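Local coordinates for hydrolase, isochorismatase family (Pseudomonas putida KT2440, PDB 4H17), which probably hydrolyses a small-molecule substrate as a member of the isochorismatase family, though its own substrate is not established, at residues I28-K33 with I101-P106; K33-G38 with C129-H134; V69-L72 with R78-P81. All coordinates share one frame; numbering follows the deposited sequence. Where two conformers were deposited one is given.

Interaction 1. Residues I28-K33 with I101-P106; sequences IIDAQK and IEKRMP. With SO4 (sulfate ion), chain E.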
ATOM      1  N   ILE A  28       2.127  -8.763 -15.246  1.00 11.51           N
ATOM      2  CA  ILE A  28       1.819  -9.940 -14.443  1.00 12.78           C
ATOM      3  C   ILE A  28       2.877 -10.026 -13.347  1.00 12.86           C
ATOM      4  O   ILE A  28       4.059 -10.249 -13.619  1.00 12.89           O
ATOM      5  CB  ILE A  28       1.853 -11.234 -15.271  1.00 15.35           C
ATOM      6  CG1 ILE A  28       0.918 -11.100 -16.469  1.00 17.43           C
ATOM      7  CG2 ILE A  28       1.453 -12.437 -14.401  1.00 15.59           C
ATOM      8  CD1 ILE A  28       0.968 -12.256 -17.429  1.00 23.55           C
ATOM      9  N   ILE A  29       2.439  -9.867 -12.111  1.00 11.29           N
ATOM     10  CA  ILE A  29       3.353  -9.793 -10.955  1.00 11.50           C
ATOM     11  C   ILE A  29       3.456 -11.133 -10.240  1.00 10.96           C
ATOM     12  O   ILE A  29       2.469 -11.670  -9.678  1.00 11.00           O
ATOM     13  CB  ILE A  29       2.895  -8.692  -9.996  1.00  9.73           C
ATOM     14  CG1 ILE A  29       2.968  -7.328 -10.685  1.00 10.59           C
ATOM     15  CG2 ILE A  29       3.727  -8.682  -8.735  1.00  9.20           C
ATOM     16  CD1 ILE A  29       2.416  -6.147  -9.904  1.00 11.30           C
ATOM     17  N   ASP A  30       4.656 -11.726 -10.289  1.00 10.14           N
ATOM     18  CA  ASP A  30       5.044 -12.800  -9.401  1.00 12.35           C
ATOM     19  C   ASP A  30       4.270 -14.096  -9.624  1.00 12.12           C
ATOM     20  O   ASP A  30       3.876 -14.732  -8.661  1.00 11.45           O
ATOM     21  CB  ASP A  30       4.960 -12.373  -7.923  1.00 13.95           C
ATOM     22  CG  ASP A  30       5.865 -11.174  -7.587  1.00 12.35           C
ATOM     23  OD1 ASP A  30       6.876 -10.917  -8.300  1.00 13.13           O
ATOM     24  OD2 ASP A  30       5.559 -10.537  -6.548  1.00 14.38           O
ATOM     25  N   ALA A  31       4.025 -14.468 -10.879  1.00 12.22           N
ATOM     26  CA  ALA A  31       3.252 -15.695 -11.143  1.00 14.95           C
ATOM     27  C   ALA A  31       4.190 -16.906 -11.035  1.00 14.24           C
ATOM     28  O   ALA A  31       4.561 -17.566 -12.020  1.00 14.91           O
ATOM     29  CB  ALA A  31       2.544 -15.588 -12.482  1.00 16.36           C
ATOM     30  N   GLN A  32       4.572 -17.186  -9.789  1.00 13.75           N
ATOM     31  CA  GLN A  32       5.616 -18.161  -9.475  1.00 12.07           C
ATOM     32  C   GLN A  32       5.139 -19.308  -8.589  1.00 11.22           C
ATOM     33  O   GLN A  32       4.180 -19.185  -7.845  1.00 12.36           O
ATOM     34  CB  GLN A  32       6.788 -17.487  -8.810  1.00 15.72           C
ATOM     35  CG  GLN A  32       7.437 -16.432  -9.673  1.00 18.87           C
ATOM     36  CD  GLN A  32       8.527 -15.731  -8.941  1.00 15.14           C
ATOM     37  OE1 GLN A  32       8.336 -14.626  -8.380  1.00 14.09           O
ATOM     38  NE2 GLN A  32       9.730 -16.345  -8.958  1.00 15.54           N
ATOM     39  N   LYS A  33       5.870 -20.425  -8.667  1.00 12.39           N
ATOM     40  CA  LYS A  33       5.440 -21.669  -8.010  1.00 12.39           C
ATOM     41  C   LYS A  33       5.487 -21.629  -6.448  1.00 11.38           C
ATOM     42  O   LYS A  33       4.769 -22.403  -5.776  1.00 11.81           O
ATOM     43  CB  LYS A  33       6.232 -22.869  -8.541  1.00 10.08           C
ATOM     44  CG  LYS A  33       6.056 -23.193  -9.995  1.00 11.32           C
ATOM     45  CD  LYS A  33       6.759 -24.501 -10.360  1.00 13.79           C
ATOM     46  CE  LYS A  33       6.483 -24.926 -11.772  1.00 17.24           C
ATOM     47  NZ  LYS A  33       7.317 -26.107 -12.094  1.00 21.16           N
ATOM     48  N   ILE A 101      11.231  -9.123 -15.850  0.65 12.67           N
ATOM     49  CA  ILE A 101      12.110  -8.550 -14.866  0.65 12.65           C
ATOM     50  C   ILE A 101      12.123  -9.282 -13.553  0.65 11.56           C
ATOM     51  O   ILE A 101      11.165 -10.003 -13.164  0.65  9.59           O
ATOM     52  CB  ILE A 101      11.783  -7.071 -14.635  0.65 12.76           C
ATOM     53  CG1 ILE A 101      10.342  -6.893 -14.151  0.65 14.53           C
ATOM     54  CG2 ILE A 101      12.037  -6.256 -15.917  0.65 14.48           C
ATOM     55  CD1 ILE A 101      10.063  -5.489 -13.693  0.65 13.45           C
ATOM     56  N   GLU A 102      13.254  -9.086 -12.886  1.00 13.57           N
ATOM     57  CA  GLU A 102      13.476  -9.612 -11.541  1.00 15.48           C
ATOM     58  C   GLU A 102      13.626  -8.472 -10.580  1.00 14.99           C
ATOM     59  O   GLU A 102      14.350  -7.495 -10.852  1.00 17.33           O
ATOM     60  CB  GLU A 102      14.771 -10.417 -11.437  1.00 23.30           C
ATOM     61  CG  GLU A 102      15.107 -11.315 -12.587  1.00 32.09           C
ATOM     62  CD  GLU A 102      16.168 -12.336 -12.193  1.00 30.82           C
ATOM     63  OE1 GLU A 102      15.838 -13.312 -11.492  1.00 28.47           O
ATOM     64  OE2 GLU A 102      17.338 -12.128 -12.563  1.00 21.68           O
ATOM     65  N   LYS A 103      12.928  -8.576  -9.460  1.00 12.41           N
ATOM     66  CA  LYS A 103      12.890  -7.486  -8.486  1.00 13.42           C
ATOM     67  C   LYS A 103      13.222  -7.941  -7.049  1.00 12.99           C
ATOM     68  O   LYS A 103      12.941  -9.111  -6.656  1.00 14.32           O
ATOM     69  CB  LYS A 103      11.506  -6.843  -8.523  1.00 12.95           C
ATOM     70  CG  LYS A 103      10.426  -7.728  -7.925  1.00 12.43           C
ATOM     71  CD  LYS A 103       9.082  -7.021  -7.853  1.00 12.43           C
ATOM     72  CE  LYS A 103       8.093  -7.838  -7.059  1.00 10.66           C
ATOM     73  NZ  LYS A 103       8.374  -7.972  -5.620  1.00 12.76           N
ATOM     74  N   ARG A 104      13.746  -7.011  -6.248  1.00 14.77           N
ATOM     75  CA  ARG A 104      14.026  -7.275  -4.827  1.00 17.53           C
ATOM     76  C   ARG A 104      12.920  -6.820  -3.870  1.00 18.51           C
ATOM     77  O   ARG A 104      12.682  -7.467  -2.838  1.00 21.47           O
ATOM     78  CB  ARG A 104      15.352  -6.654  -4.374  1.00 18.20           C
ATOM     79  CG  ARG A 104      15.692  -7.069  -2.938  1.00 18.52           C
ATOM     80  CD  ARG A 104      15.770  -8.589  -2.724  1.00 20.09           C
ATOM     81  NE  ARG A 104      16.928  -9.064  -3.438  1.00 19.65           N
ATOM     82  CZ  ARG A 104      17.284 -10.331  -3.653  1.00 21.35           C
ATOM     83  NH1 ARG A 104      16.542 -11.350  -3.254  1.00 20.65           N
ATOM     84  NH2 ARG A 104      18.403 -10.560  -4.317  1.00 22.57           N
HETATM   85  N   MSE A 105      12.238  -5.729  -4.223  1.00 13.62           N
HETATM   86  CA  MSE A 105      11.300  -5.119  -3.310  1.00 15.63           C
HETATM   87  C   MSE A 105       9.895  -5.399  -3.714  1.00 13.84           C
HETATM   88  O   MSE A 105       9.622  -5.663  -4.908  1.00 13.42           O
HETATM   89  CB  MSE A 105      11.465  -3.587  -3.282  1.00 16.94           C
HETATM   90  CG  MSE A 105      12.887  -3.134  -3.113  1.00 16.98           C
HETATM   91 SE   MSE A 105      13.742  -3.851  -1.529  0.75 22.74          SE
HETATM   92  CE  MSE A 105      12.498  -3.148  -0.267  1.00 13.53           C
ATOM     93  N   PRO A 106       8.926  -5.248  -2.787  1.00 15.40           N
ATOM     94  CA  PRO A 106       7.501  -5.291  -3.195  1.00 12.45           C
ATOM     95  C   PRO A 106       7.165  -4.290  -4.307  1.00 13.61           C
ATOM     96  O   PRO A 106       6.423  -4.617  -5.203  1.00 13.69           O
ATOM     97  CB  PRO A 106       6.742  -4.996  -1.891  1.00 13.78           C
ATOM     98  CG  PRO A 106       7.654  -5.504  -0.816  1.00 14.04           C
ATOM     99  CD  PRO A 106       9.058  -5.198  -1.311  1.00 14.93           C
TER
HETATM  100  S   SO4 E 203      12.909 -11.958  -2.584  1.00 16.44           S
HETATM  101  O1  SO4 E 203      12.035 -11.032  -1.774  1.00 23.00           O
HETATM  102  O2  SO4 E 203      14.036 -12.346  -1.675  1.00 23.50           O
HETATM  103  O3  SO4 E 203      13.267 -11.427  -3.857  1.00 15.18           O
HETATM  104  O4  SO4 E 203      12.095 -13.194  -2.705  1.00 15.21           O

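Interaction 2. Residues K33-G38 with C129-H134; sequences KEYLSG and CGFMSH. With SO4 (sulfate ion), chain C.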
ATOM      1  N   LYS A  33       5.870 -20.425  -8.667  1.00 12.39           N
ATOM      2  CA  LYS A  33       5.440 -21.669  -8.010  1.00 12.39           C
ATOM      3  C   LYS A  33       5.487 -21.629  -6.448  1.00 11.38           C
ATOM      4  O   LYS A  33       4.769 -22.403  -5.776  1.00 11.81           O
ATOM      5  CB  LYS A  33       6.232 -22.869  -8.541  1.00 10.08           C
ATOM      6  CG  LYS A  33       6.056 -23.193  -9.995  1.00 11.32           C
ATOM      7  CD  LYS A  33       6.759 -24.501 -10.360  1.00 13.79           C
ATOM      8  CE  LYS A  33       6.483 -24.926 -11.772  1.00 17.24           C
ATOM      9  NZ  LYS A  33       7.317 -26.107 -12.094  1.00 21.16           N
ATOM     10  N   GLU A  34       6.269 -20.708  -5.877  1.00 11.62           N
ATOM     11  CA  GLU A  34       6.304 -20.461  -4.443  1.00 13.72           C
ATOM     12  C   GLU A  34       4.896 -20.388  -3.865  1.00 11.97           C
ATOM     13  O   GLU A  34       4.649 -20.917  -2.785  1.00 12.51           O
ATOM     14  CB  GLU A  34       7.046 -19.153  -4.165  1.00 13.26           C
ATOM     15  CG  GLU A  34       7.123 -18.784  -2.694  1.00 11.13           C
ATOM     16  CD  GLU A  34       8.039 -19.662  -1.859  1.00 15.60           C
ATOM     17  OE1 GLU A  34       9.208 -19.874  -2.249  1.00 16.74           O
ATOM     18  OE2 GLU A  34       7.623 -20.153  -0.794  1.00 17.03           O
ATOM     19  N   TYR A  35       3.966 -19.824  -4.632  1.00 10.44           N
ATOM     20  CA  TYR A  35       2.636 -19.548  -4.134  1.00 11.66           C
ATOM     21  C   TYR A  35       1.678 -20.731  -4.215  1.00 10.90           C
ATOM     22  O   TYR A  35       0.470 -20.558  -3.900  1.00 13.06           O
ATOM     23  CB  TYR A  35       2.050 -18.355  -4.870  1.00 14.45           C
ATOM     24  CG  TYR A  35       2.780 -17.055  -4.693  1.00 10.55           C
ATOM     25  CD1 TYR A  35       2.968 -16.506  -3.417  1.00 11.03           C
ATOM     26  CD2 TYR A  35       3.295 -16.354  -5.796  1.00 11.13           C
ATOM     27  CE1 TYR A  35       3.615 -15.294  -3.268  1.00 11.42           C
ATOM     28  CE2 TYR A  35       3.956 -15.150  -5.629  1.00 11.07           C
ATOM     29  CZ  TYR A  35       4.111 -14.631  -4.383  1.00 12.08           C
ATOM     30  OH  TYR A  35       4.762 -13.400  -4.424  1.00 14.00           O
ATOM     31  N   LEU A  36       2.144 -21.878  -4.742  1.00 12.19           N
ATOM     32  CA  LEU A  36       1.236 -23.027  -4.944  1.00 16.59           C
ATOM     33  C   LEU A  36       1.296 -24.042  -3.788  1.00 16.03           C
ATOM     34  O   LEU A  36       0.483 -24.980  -3.716  1.00 17.69           O
ATOM     35  CB  LEU A  36       1.568 -23.701  -6.270  1.00 16.53           C
ATOM     36  CG  LEU A  36       1.464 -22.935  -7.592  1.00 16.83           C
ATOM     37  CD1 LEU A  36       1.854 -23.741  -8.832  1.00 18.35           C
ATOM     38  CD2 LEU A  36       0.084 -22.344  -7.770  1.00 15.44           C
ATOM     39  N   SER A  37       2.246 -23.873  -2.881  0.75 15.23           N
ATOM     40  CA  SER A  37       2.420 -24.787  -1.776  0.75 16.29           C
ATOM     41  C   SER A  37       3.175 -24.089  -0.632  0.75 16.58           C
ATOM     42  O   SER A  37       3.648 -22.985  -0.804  0.75 14.21           O
ATOM     43  CB  SER A  37       3.163 -26.047  -2.242  0.75 16.02           C
ATOM     44  OG  SER A  37       4.527 -25.742  -2.487  0.75 15.76           O
ATOM     45  N   GLY A  38       3.294 -24.744   0.517  1.00 15.48           N
ATOM     46  CA  GLY A  38       3.994 -24.188   1.693  1.00 15.29           C
ATOM     47  C   GLY A  38       3.272 -23.031   2.397  1.00 16.37           C
ATOM     48  O   GLY A  38       2.097 -22.809   2.171  1.00 16.56           O
ATOM     49  N   CYS A 129      -2.066  -7.645 -12.662  1.00 11.89           N
ATOM     50  CA  CYS A 129      -2.554  -8.819 -11.988  1.00 12.76           C
ATOM     51  C   CYS A 129      -1.372  -9.466 -11.262  1.00 12.23           C
ATOM     52  O   CYS A 129      -0.238  -9.024 -11.449  1.00 12.39           O
ATOM     53  CB  CYS A 129      -3.198  -9.773 -12.996  1.00 15.48           C
ATOM     54  SG  CYS A 129      -2.075 -10.393 -14.270  1.00 14.85           S
ATOM     55  N   GLY A 130      -1.676 -10.492 -10.477  1.00 11.54           N
ATOM     56  CA  GLY A 130      -0.658 -11.308  -9.797  1.00 14.40           C
ATOM     57  C   GLY A 130      -0.714 -11.266  -8.285  1.00 13.08           C
ATOM     58  O   GLY A 130      -1.779 -11.071  -7.679  1.00 14.09           O
ATOM     59  N   PHE A 131       0.442 -11.435  -7.666  1.00 11.50           N
ATOM     60  CA  PHE A 131       0.575 -11.915  -6.322  1.00 11.97           C
ATOM     61  C   PHE A 131       1.695 -11.249  -5.571  1.00 11.94           C
ATOM     62  O   PHE A 131       2.727 -10.886  -6.178  1.00 13.74           O
ATOM     63  CB  PHE A 131       0.865 -13.437  -6.350  1.00  9.41           C
ATOM     64  CG  PHE A 131      -0.017 -14.149  -7.305  1.00 11.50           C
ATOM     65  CD1 PHE A 131      -1.360 -14.344  -7.007  1.00 11.95           C
ATOM     66  CD2 PHE A 131       0.488 -14.640  -8.470  1.00 14.44           C
ATOM     67  CE1 PHE A 131      -2.205 -14.917  -7.935  1.00 14.57           C
ATOM     68  CE2 PHE A 131      -0.341 -15.274  -9.404  1.00 15.48           C
ATOM     69  CZ  PHE A 131      -1.698 -15.441  -9.120  1.00 14.88           C
HETATM   70  N   MSE A 132       1.566 -11.085  -4.234  1.00  9.45           N
HETATM   71  CA  MSE A 132       0.291 -11.178  -3.445  1.00 10.05           C
HETATM   72  C   MSE A 132      -0.420  -9.850  -3.510  1.00 11.41           C
HETATM   73  O   MSE A 132       0.219  -8.790  -3.640  1.00  9.50           O
HETATM   74  CB  MSE A 132       0.620 -11.489  -1.983  1.00  9.99           C
HETATM   75  CG  MSE A 132       1.354 -12.807  -1.845  1.00 13.75           C
HETATM   76 SE   MSE A 132       1.696 -13.376  -0.011  0.75 12.12          SE
HETATM   77  CE  MSE A 132       2.760 -11.826   0.615  1.00 16.02           C
ATOM     78  N   SER A 133      -1.735  -9.882  -3.453  1.00 10.90           N
ATOM     79  CA  SER A 133      -2.518  -8.674  -3.682  1.00 10.99           C
ATOM     80  C   SER A 133      -2.131  -7.574  -2.698  1.00 12.78           C
ATOM     81  O   SER A 133      -2.069  -6.405  -3.095  1.00 13.38           O
ATOM     82  CB  SER A 133      -4.026  -8.951  -3.624  1.00 11.95           C
ATOM     83  OG  SER A 133      -4.415  -9.520  -2.430  1.00 15.68           O
ATOM     84  N   HIS A 134      -1.900  -7.914  -1.434  1.00 11.17           N
ATOM     85  CA  HIS A 134      -1.690  -6.900  -0.369  1.00 11.38           C
ATOM     86  C   HIS A 134      -0.249  -6.374  -0.315  1.00 12.36           C
ATOM     87  O   HIS A 134       0.034  -5.411   0.393  1.00 12.04           O
ATOM     88  CB  HIS A 134      -2.090  -7.415   1.014  1.00 12.67           C
ATOM     89  CG  HIS A 134      -1.222  -8.514   1.507  1.00 10.40           C
ATOM     90  ND1 HIS A 134      -1.293  -9.791   1.009  1.00 10.51           N
ATOM     91  CD2 HIS A 134      -0.207  -8.519   2.401  1.00 10.42           C
ATOM     92  CE1 HIS A 134      -0.366 -10.540   1.568  1.00 11.33           C
ATOM     93  NE2 HIS A 134       0.278  -9.804   2.450  1.00 10.24           N
TER
HETATM   94  S   SO4 C 201       4.847 -10.637  -2.344  1.00 12.52           S
HETATM   95  O1  SO4 C 201       5.839 -10.341  -3.401  1.00 13.34           O
HETATM   96  O2  SO4 C 201       3.594  -9.975  -2.606  1.00 12.17           O
HETATM   97  O3  SO4 C 201       5.383 -10.089  -1.075  1.00 13.45           O
HETATM   98  O4  SO4 C 201       4.687 -12.082  -2.108  1.00 12.97           O

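Interaction 3. Residues V69-L72 with R78-P81; sequences VRHL and RFDP. With SO4 (sulfate ion), chain E; EDO (1,2-ethanediol), chain G; SO4 (sulfate ion), chain C.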
ATOM      1  N   VAL A  69       6.889  -9.899 -14.042  1.00 11.11           N
ATOM      2  CA  VAL A  69       7.734  -9.595 -12.901  1.00 12.92           C
ATOM      3  C   VAL A  69       7.913 -10.852 -12.043  1.00 13.01           C
ATOM      4  O   VAL A  69       6.926 -11.531 -11.784  1.00 12.46           O
ATOM      5  CB  VAL A  69       7.088  -8.455 -12.078  1.00 13.26           C
ATOM      6  CG1 VAL A  69       7.891  -8.177 -10.841  1.00 13.32           C
ATOM      7  CG2 VAL A  69       6.905  -7.184 -12.913  1.00 17.46           C
ATOM      8  N   ARG A  70       9.126 -11.122 -11.555  1.00 13.23           N
ATOM      9  CA  ARG A  70       9.371 -12.159 -10.580  1.00 11.66           C
ATOM     10  C   ARG A  70      10.296 -11.668  -9.491  1.00 10.61           C
ATOM     11  O   ARG A  70      11.086 -10.735  -9.693  1.00 11.51           O
ATOM     12  CB  ARG A  70      10.076 -13.374 -11.220  1.00 13.59           C
ATOM     13  CG  ARG A  70       9.198 -14.237 -12.090  1.00 14.95           C
ATOM     14  CD  ARG A  70       9.898 -15.546 -12.421  1.00 15.43           C
ATOM     15  NE  ARG A  70      11.046 -15.370 -13.335  1.00 14.17           N
ATOM     16  CZ  ARG A  70      11.687 -16.393 -13.937  1.00 11.77           C
ATOM     17  NH1 ARG A  70      11.384 -17.647 -13.676  1.00 14.10           N
ATOM     18  NH2 ARG A  70      12.676 -16.137 -14.791  1.00 12.63           N
ATOM     19  N   HIS A  71      10.235 -12.353  -8.357  1.00 10.15           N
ATOM     20  CA  HIS A  71      11.198 -12.170  -7.288  1.00  9.78           C
ATOM     21  C   HIS A  71      12.590 -12.574  -7.728  1.00 12.39           C
ATOM     22  O   HIS A  71      12.771 -13.598  -8.421  1.00 11.31           O
ATOM     23  CB  HIS A  71      10.848 -13.009  -6.090  1.00 11.14           C
ATOM     24  CG  HIS A  71       9.698 -12.512  -5.293  1.00 13.34           C
ATOM     25  ND1 HIS A  71       9.750 -12.343  -3.930  1.00 14.66           N
ATOM     26  CD2 HIS A  71       8.451 -12.180  -5.669  1.00 15.15           C
ATOM     27  CE1 HIS A  71       8.594 -11.878  -3.504  1.00 15.40           C
ATOM     28  NE2 HIS A  71       7.771 -11.819  -4.535  1.00 12.97           N
ATOM     29  N   LEU A  72      13.577 -11.800  -7.294  1.00 11.76           N
ATOM     30  CA  LEU A  72      14.950 -12.270  -7.373  1.00 14.79           C
ATOM     31  C   LEU A  72      15.109 -13.536  -6.529  1.00 12.76           C
ATOM     32  O   LEU A  72      15.751 -14.494  -6.977  1.00 13.95           O
ATOM     33  CB  LEU A  72      15.910 -11.199  -6.909  1.00 15.62           C
ATOM     34  CG  LEU A  72      16.174 -10.128  -7.957  1.00 22.82           C
ATOM     35  CD1 LEU A  72      16.766  -8.907  -7.267  1.00 24.36           C
ATOM     36  CD2 LEU A  72      17.113 -10.656  -9.041  1.00 23.37           C
ATOM     37  N   ARG A  78      13.321 -18.765  -0.076  1.00 14.48           N
ATOM     38  CA  ARG A  78      12.062 -18.428  -0.672  1.00 15.41           C
ATOM     39  C   ARG A  78      12.233 -17.887  -2.101  1.00 12.39           C
ATOM     40  O   ARG A  78      13.191 -17.166  -2.384  1.00 11.57           O
ATOM     41  CB  ARG A  78      11.323 -17.426   0.249  1.00 14.94           C
ATOM     42  CG  ARG A  78      10.951 -17.986   1.632  1.00 17.71           C
ATOM     43  CD  ARG A  78       9.844 -19.019   1.538  1.00 21.89           C
ATOM     44  NE  ARG A  78       9.745 -19.820   2.756  1.00 24.84           N
ATOM     45  CZ  ARG A  78       9.113 -20.990   2.856  1.00 26.44           C
ATOM     46  NH1 ARG A  78       8.469 -21.536   1.819  1.00 24.23           N
ATOM     47  NH2 ARG A  78       9.107 -21.611   4.016  1.00 30.32           N
ATOM     48  N   PHE A  79      11.318 -18.259  -2.992  1.00 13.40           N
ATOM     49  CA  PHE A  79      11.374 -17.945  -4.419  1.00 11.18           C
ATOM     50  C   PHE A  79      12.716 -18.344  -5.027  1.00 11.32           C
ATOM     51  O   PHE A  79      13.207 -17.703  -5.944  1.00 11.26           O
ATOM     52  CB  PHE A  79      11.119 -16.437  -4.673  1.00 12.20           C
ATOM     53  CG  PHE A  79       9.831 -15.921  -4.036  1.00 11.80           C
ATOM     54  CD1 PHE A  79       9.768 -15.535  -2.714  1.00 13.83           C
ATOM     55  CD2 PHE A  79       8.645 -15.895  -4.797  1.00 13.96           C
ATOM     56  CE1 PHE A  79       8.585 -15.091  -2.144  1.00 12.15           C
ATOM     57  CE2 PHE A  79       7.453 -15.445  -4.226  1.00 13.34           C
ATOM     58  CZ  PHE A  79       7.423 -15.062  -2.901  1.00 13.03           C
ATOM     59  N   ASP A  80      13.273 -19.448  -4.525  1.00 11.37           N
ATOM     60  CA  ASP A  80      14.580 -19.925  -4.934  1.00 13.56           C
ATOM     61  C   ASP A  80      14.761 -19.938  -6.468  1.00 12.27           C
ATOM     62  O   ASP A  80      14.117 -20.728  -7.149  1.00 12.53           O
ATOM     63  CB  ASP A  80      14.707 -21.336  -4.400  1.00 15.23           C
ATOM     64  CG  ASP A  80      16.044 -21.960  -4.657  1.00 15.37           C
ATOM     65  OD1 ASP A  80      16.903 -21.364  -5.316  1.00 16.32           O
ATOM     66  OD2 ASP A  80      16.194 -23.120  -4.203  1.00 22.33           O
ATOM     67  N   PRO A  81      15.706 -19.150  -7.000  1.00 12.80           N
ATOM     68  CA  PRO A  81      15.827 -19.097  -8.437  1.00 14.72           C
ATOM     69  C   PRO A  81      16.536 -20.303  -9.038  1.00 15.40           C
ATOM     70  O   PRO A  81      16.507 -20.473 -10.248  1.00 18.23           O
ATOM     71  CB  PRO A  81      16.589 -17.827  -8.667  1.00 11.59           C
ATOM     72  CG  PRO A  81      17.480 -17.707  -7.442  1.00 12.37           C
ATOM     73  CD  PRO A  81      16.598 -18.190  -6.327  1.00 14.76           C
TER
HETATM   74  S   SO4 E 203      12.909 -11.958  -2.584  1.00 16.44           S
HETATM   75  O1  SO4 E 203      12.035 -11.032  -1.774  1.00 23.00           O
HETATM   76  O2  SO4 E 203      14.036 -12.346  -1.675  1.00 23.50           O
HETATM   77  O3  SO4 E 203      13.267 -11.427  -3.857  1.00 15.18           O
HETATM   78  O4  SO4 E 203      12.095 -13.194  -2.705  1.00 15.21           O
HETATM   79  C1  EDO G 205      14.975 -16.922   3.535  1.00 13.66           C
HETATM   80  O1  EDO G 205      15.469 -18.221   3.136  1.00 12.15           O
HETATM   81  C2  EDO G 205      14.991 -15.994   2.356  1.00 11.11           C
HETATM   82  O2  EDO G 205      14.081 -16.438   1.335  1.00 14.85           O
HETATM   83  S   SO4 C 201       4.847 -10.637  -2.344  1.00 12.52           S
HETATM   84  O1  SO4 C 201       5.839 -10.341  -3.401  1.00 13.34           O
HETATM   85  O2  SO4 C 201       3.594  -9.975  -2.606  1.00 12.17           O
HETATM   86  O3  SO4 C 201       5.383 -10.089  -1.075  1.00 13.45           O
HETATM   87  O4  SO4 C 201       4.687 -12.082  -2.108  1.00 12.97           O
HETATM   88  O   HOH W   1      12.351 -16.159  -8.096  1.00 15.17           O

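Interaction 1. Residues I28-K33 with I101-P106
Lys-103 reaches Asp-30 with CG set between its own backbone N and carbonyl carbon (chi1 71°), a straight run through CD, and a final bend at chi4 that turns NZ aside. On Asp-30, CG stands anti to the carbonyl carbon, beside the backbone N, and the carboxylate comes out at the end of strand 24-29 to cross the lysine chain at about a right angle. Because of the chi4 bend, CE and not NZ makes the closest approach: OD1 of Asp-30 lies 3.5 Å from CE of Lys-103, whereas OD2 of Asp-30 and NZ of Lys-103 are 3.9 Å apart, a long salt bridge without a hydrogen bond. NZ is instead held by the backbone O of selenomethionine Met-105 at 2.7 Å, approaching from above that carbonyl plane, and by the hydroxyl of Ser-136 on helix 133-146. OD2 of Asp-30 has weak hydrogen bonds to Ser-136 and His-71. Next along the chain, the guanidinium of Arg-104 meets a sulfate at its edge, NH1 bonding to sulfate O2 at 3.1 Å. A second sulfate lies about 3 Å from the nearest side-chain atom of Asp-30. Enzymes of this family typically use an Asp-Lys-Cys triad: Asp-30 and Lys-103 probably match its first two members, Ser-136 appears to take the cysteine position, and the long separation leaves NZ bonded mainly to Met-105 and Ser-136.

Interaction 2. Residues K33-G38 with C129-H134
Tyr-35 lays its ring against Phe-131 and selenomethionine Met-132, beginning from a CB that points toward the strand end. With CG anti to the carbonyl carbon (chi1 -63°), the ring is carried inward, and its CD2-CE2 side is covered by CB of Phe-131, with CE2 of Tyr-35 at 3.6 Å from that atom. The methylene sits over one ring face, toward the rim, in a CH-pi contact 25° off the normal, while the Phe-131 ring itself leads away and meets Tyr-35 only obliquely, planes at 51°. On the other branch, CE1 of Tyr-35 touches CG of Met-132 at 3.6 Å, and SE makes an oblique Met-aromatic approach, 5.4 Å from the ring centroid. At the tip, OH of Tyr-35 donates to sulfate O4 at 2.7 Å, the anion lying at the ring edge. Sulfate O2 takes a hydrogen bond at 2.8 Å from the backbone N of Met-132, itself part of the cis peptide that joins it to Phe-131. This is consistent with the oxyanion site that a cis peptide helps to form in this family, although the sulfate is probably from the crystallisation liquor. A phenylalanine in place of this tyrosine would probably keep the apolar contacts but leave sulfate O4 without its hydroxyl donor. The anion is also bound by Ser-135, Ser-136 and His-71. Met-132 is the N-cap residue of helix 133-146, which follows strand 125-131; Tyr-35 belongs to the loop between strand 24-29 and helix 45-61, and Met-45 of that helix packs on both aromatic side chains.

Interaction 3. Residues V69-L72 with R78-P81
His-71 ends strand 66-71, and Phe-79 faces it from a loop that returns after a five-residue excursion, their CA atoms 6.5 Å apart. Phe-79 has positive phi (52°), in the left-handed helical region, and no backbone hydrogen bond joins the two segments directly. A single water spans them instead, donating to O of His-71 at 2.6 Å and to O of Phe-79 at 2.8 Å. The rings of His-71 and Phe-79 lie face to face, nearly parallel at 9° and almost fully overlapped, with centroids 3.5 Å apart. The closest atoms are ND1 of His-71 and CD1 of Phe-79, at 3.4 Å. The stack leaves the imidazole edge to anions: ND1 of His-71 donates to O4 of one sulfate at 2.8 Å, nearly straight (164°), and NE2 donates to O1 of the other sulfate at 2.7 Å along a more bent path. Phe-79 thus covers one face of the imidazole, and the two sulfates at its edge help to fix its rotation. At the margin, the Pro-81 ring rests on the backbone O of Leu-72, its CG 3.7 Å from that oxygen. OE1 of Glu-34 accepts a hydrogen bond from the backbone N of Phe-79, whose ring also meets Tyr-35 edge-to-face. Strand 66-71 runs between strands 24-29 and 99-103 in the parallel sheet, and Met-8 of the second subunit packs on Phe-79.

All three contacts cluster at the ends of adjacent strands of one parallel sheet. Interactions 1 and 2 are buried; interaction 3 is partly exposed, with Pro-81 at the surface. The chemistry shifts accordingly: a charged pair in interaction 1, apolar and aromatic packing beside a bound anion in interaction 2, and an aromatic stack with a water bridge in interaction 3. Interactions 1 and 2 share Lys-33 and the pairing of strands 24-29 and 125-131, while strand 66-71 of interaction 3 pairs with both strands of interaction 1. One sulfate joins interactions 2 and 3, the other interactions 1 and 3, two separate anion sites that both meet the His-71 ring. Glu-34 adds a salt bridge to Arg-78.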